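Local coordinates for protein CBIX (PDB 4CCS) that probably inserts ferrous iron into sirohydrochlorin as the chelatase that completes siroheme biosynthesis in denitrifying alpha-proteobacteria, at residues 59-64 against 86-91. Residues are numbered along the deposited sequence; the frame is centred on the assembly and turned at random.
Sequences IYPLFM and ARILPP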
loop_
_atom_site.group_PDB
_atom_site.type_symbol
_atom_site.label_atom_id
_atom_site.label_comp_id
_atom_site.label_asym_id
_atom_site.label_seq_id
_atom_site.Cartn_x
_atom_site.Cartn_y
_atom_site.Cartn_z
ATOM N N ILE A 59 -10.937 -12.423 -0.823
ATOM C CA ILE A 59 -9.789 -11.797 -1.482
ATOM C C ILE A 59 -9.407 -10.508 -0.755
ATOM O O ILE A 59 -10.240 -9.602 -0.664
ATOM C CB ILE A 59 -10.087 -11.533 -3.000
ATOM C CG1 ILE A 59 -10.596 -12.811 -3.760
ATOM C CG2 ILE A 59 -8.892 -10.886 -3.713
ATOM C CD1 ILE A 59 -9.652 -14.114 -3.747
ATOM N N TYR A 60 -8.161 -10.419 -0.241
ATOM C CA TYR A 60 -7.670 -9.170 0.352
ATOM C C TYR A 60 -6.745 -8.530 -0.710
ATOM O O TYR A 60 -5.616 -8.989 -0.891
ATOM C CB TYR A 60 -6.935 -9.365 1.689
ATOM C CG TYR A 60 -6.508 -8.058 2.334
ATOM C CD1 TYR A 60 -5.274 -7.479 2.038
ATOM C CD2 TYR A 60 -7.337 -7.399 3.240
ATOM C CE1 TYR A 60 -4.884 -6.270 2.614
ATOM C CE2 TYR A 60 -6.951 -6.195 3.831
ATOM C CZ TYR A 60 -5.727 -5.627 3.505
ATOM O OH TYR A 60 -5.332 -4.454 4.105
ATOM N N PRO A 61 -7.234 -7.508 -1.425
ATOM C CA PRO A 61 -6.418 -6.875 -2.467
ATOM C C PRO A 61 -5.434 -5.841 -1.911
ATOM O O PRO A 61 -5.832 -4.916 -1.197
ATOM C CB PRO A 61 -7.452 -6.253 -3.410
ATOM C CG PRO A 61 -8.703 -6.069 -2.582
ATOM C CD PRO A 61 -8.565 -6.863 -1.303
ATOM N N LEU A 62 -4.144 -5.975 -2.272
ATOM C CA LEU A 62 -3.118 -4.995 -1.875
ATOM C C LEU A 62 -3.160 -3.774 -2.820
ATOM O O LEU A 62 -2.143 -3.393 -3.403
ATOM C CB LEU A 62 -1.714 -5.637 -1.873
ATOM C CG LEU A 62 -1.411 -6.683 -0.797
ATOM C CD1 LEU A 62 -0.012 -7.274 -1.007
ATOM C CD2 LEU A 62 -1.490 -6.082 0.610
ATOM N N PHE A 63 -4.351 -3.202 -3.019
ATOM C CA PHE A 63 -4.540 -2.055 -3.914
ATOM C C PHE A 63 -4.670 -0.780 -3.080
ATOM O O PHE A 63 -5.029 -0.870 -1.905
ATOM C CB PHE A 63 -5.755 -2.263 -4.835
ATOM C CG PHE A 63 -5.823 -3.562 -5.626
ATOM C CD1 PHE A 63 -4.688 -4.354 -5.807
ATOM C CD2 PHE A 63 -7.008 -3.957 -6.245
ATOM C CE1 PHE A 63 -4.751 -5.544 -6.547
ATOM C CE2 PHE A 63 -7.072 -5.150 -6.978
ATOM C CZ PHE A 63 -5.943 -5.932 -7.127
ATOM N N MET A 64 -4.361 0.395 -3.670
ATOM C CA MET A 64 -4.407 1.676 -2.946
ATOM C C MET A 64 -5.800 2.309 -2.854
ATOM O O MET A 64 -6.020 3.179 -2.006
ATOM C CB MET A 64 -3.396 2.689 -3.531
ATOM C CG MET A 64 -1.935 2.222 -3.487
ATOM S SD MET A 64 -1.378 1.372 -1.979
ATOM C CE MET A 64 -1.487 2.680 -0.755
ATOM N N ALA A 86 -16.601 -15.234 -5.308
ATOM C CA ALA A 86 -15.514 -14.933 -4.372
ATOM C C ALA A 86 -15.629 -13.472 -3.910
ATOM O O ALA A 86 -15.737 -12.559 -4.733
ATOM C CB ALA A 86 -14.158 -15.195 -5.014
ATOM N N ARG A 87 -15.680 -13.280 -2.590
ATOM C CA ARG A 87 -15.845 -11.984 -1.950
ATOM C C ARG A 87 -14.543 -11.182 -1.925
ATOM O O ARG A 87 -13.527 -11.669 -1.437
ATOM C CB ARG A 87 -16.402 -12.181 -0.533
ATOM C CG ARG A 87 -16.793 -10.899 0.195
ATOM C CD ARG A 87 -17.334 -11.223 1.574
ATOM N NE ARG A 87 -17.405 -10.038 2.426
ATOM C CZ ARG A 87 -17.602 -10.070 3.740
ATOM N NH1 ARG A 87 -17.747 -11.232 4.368
ATOM N NH2 ARG A 87 -17.647 -8.944 4.438
ATOM N N ILE A 88 -14.594 -9.939 -2.425
ATOM C CA ILE A 88 -13.441 -9.032 -2.436
ATOM C C ILE A 88 -13.561 -8.057 -1.261
ATOM O O ILE A 88 -14.504 -7.266 -1.193
ATOM C CB ILE A 88 -13.265 -8.310 -3.804
ATOM C CG1 ILE A 88 -13.133 -9.332 -4.962
ATOM C CG2 ILE A 88 -12.057 -7.357 -3.757
ATOM C CD1 ILE A 88 -13.443 -8.783 -6.341
ATOM N N LEU A 89 -12.604 -8.119 -0.347
ATOM C CA LEU A 89 -12.569 -7.258 0.830
ATOM C C LEU A 89 -12.116 -5.826 0.461
ATOM O O LEU A 89 -11.605 -5.636 -0.655
ATOM C CB LEU A 89 -11.631 -7.852 1.906
ATOM C CG LEU A 89 -11.871 -9.303 2.356
ATOM C CD1 LEU A 89 -10.984 -9.655 3.519
ATOM C CD2 LEU A 89 -13.347 -9.572 2.670
ATOM N N PRO A 90 -12.289 -4.825 1.385
ATOM C CA PRO A 90 -11.779 -3.475 1.125
ATOM C C PRO A 90 -10.253 -3.552 0.943
ATOM O O PRO A 90 -9.592 -4.344 1.625
ATOM C CB PRO A 90 -12.146 -2.711 2.398
ATOM C CG PRO A 90 -13.418 -3.336 2.824
ATOM C CD PRO A 90 -13.285 -4.798 2.488
ATOM N N PRO A 91 -9.701 -2.773 0.006
ATOM C CA PRO A 91 -8.263 -2.834 -0.272
ATOM C C PRO A 91 -7.365 -2.264 0.832
ATOM O O PRO A 91 -7.822 -1.493 1.680
ATOM C CB PRO A 91 -8.135 -2.044 -1.573
ATOM C CG PRO A 91 -9.219 -1.043 -1.493
ATOM C CD PRO A 91 -10.370 -1.789 -0.870
#
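Proline meets carbonyl where P61 comes up against L89: with no N-H to donate, the ring lays CD 3.3 Å from L89 O, where a backbone bond could have formed, and the chain is joined again by P61's backbone bond with F92. Before that point the parallel pairing is sound. I59 N donates to R87 O and I59 O accepts from L89 N, each bond 2.8 Å long, nearly straight. The P61 ring also lays CG against I88 CG2 at 3.8 Å and meets CB of P91, while P61 CB sits over the centre of the F63 ring. Replacing P61 by alanine removes CG and CD, and would probably open a gap beside I88 CG2 and P91 CB. Further on, P91 CA makes a CH···O contact of 3.3 Å to P61 O, and P91 CB packs on F63 CB. With CG anti to the backbone N (chi1 -176°), Y60 CD2, at the ring edge, lies 4.3 Å from L89 CD1; the Y60 hydroxyl bonds to D95, and helix 215-226 packs on the same side chain. I88 leans on helix 68-80, which links the strands. This is the parallel beta-alpha-beta crossover onto the edge strand of a four-stranded sheet with order 2-1-3-4, as in the chelatase fold.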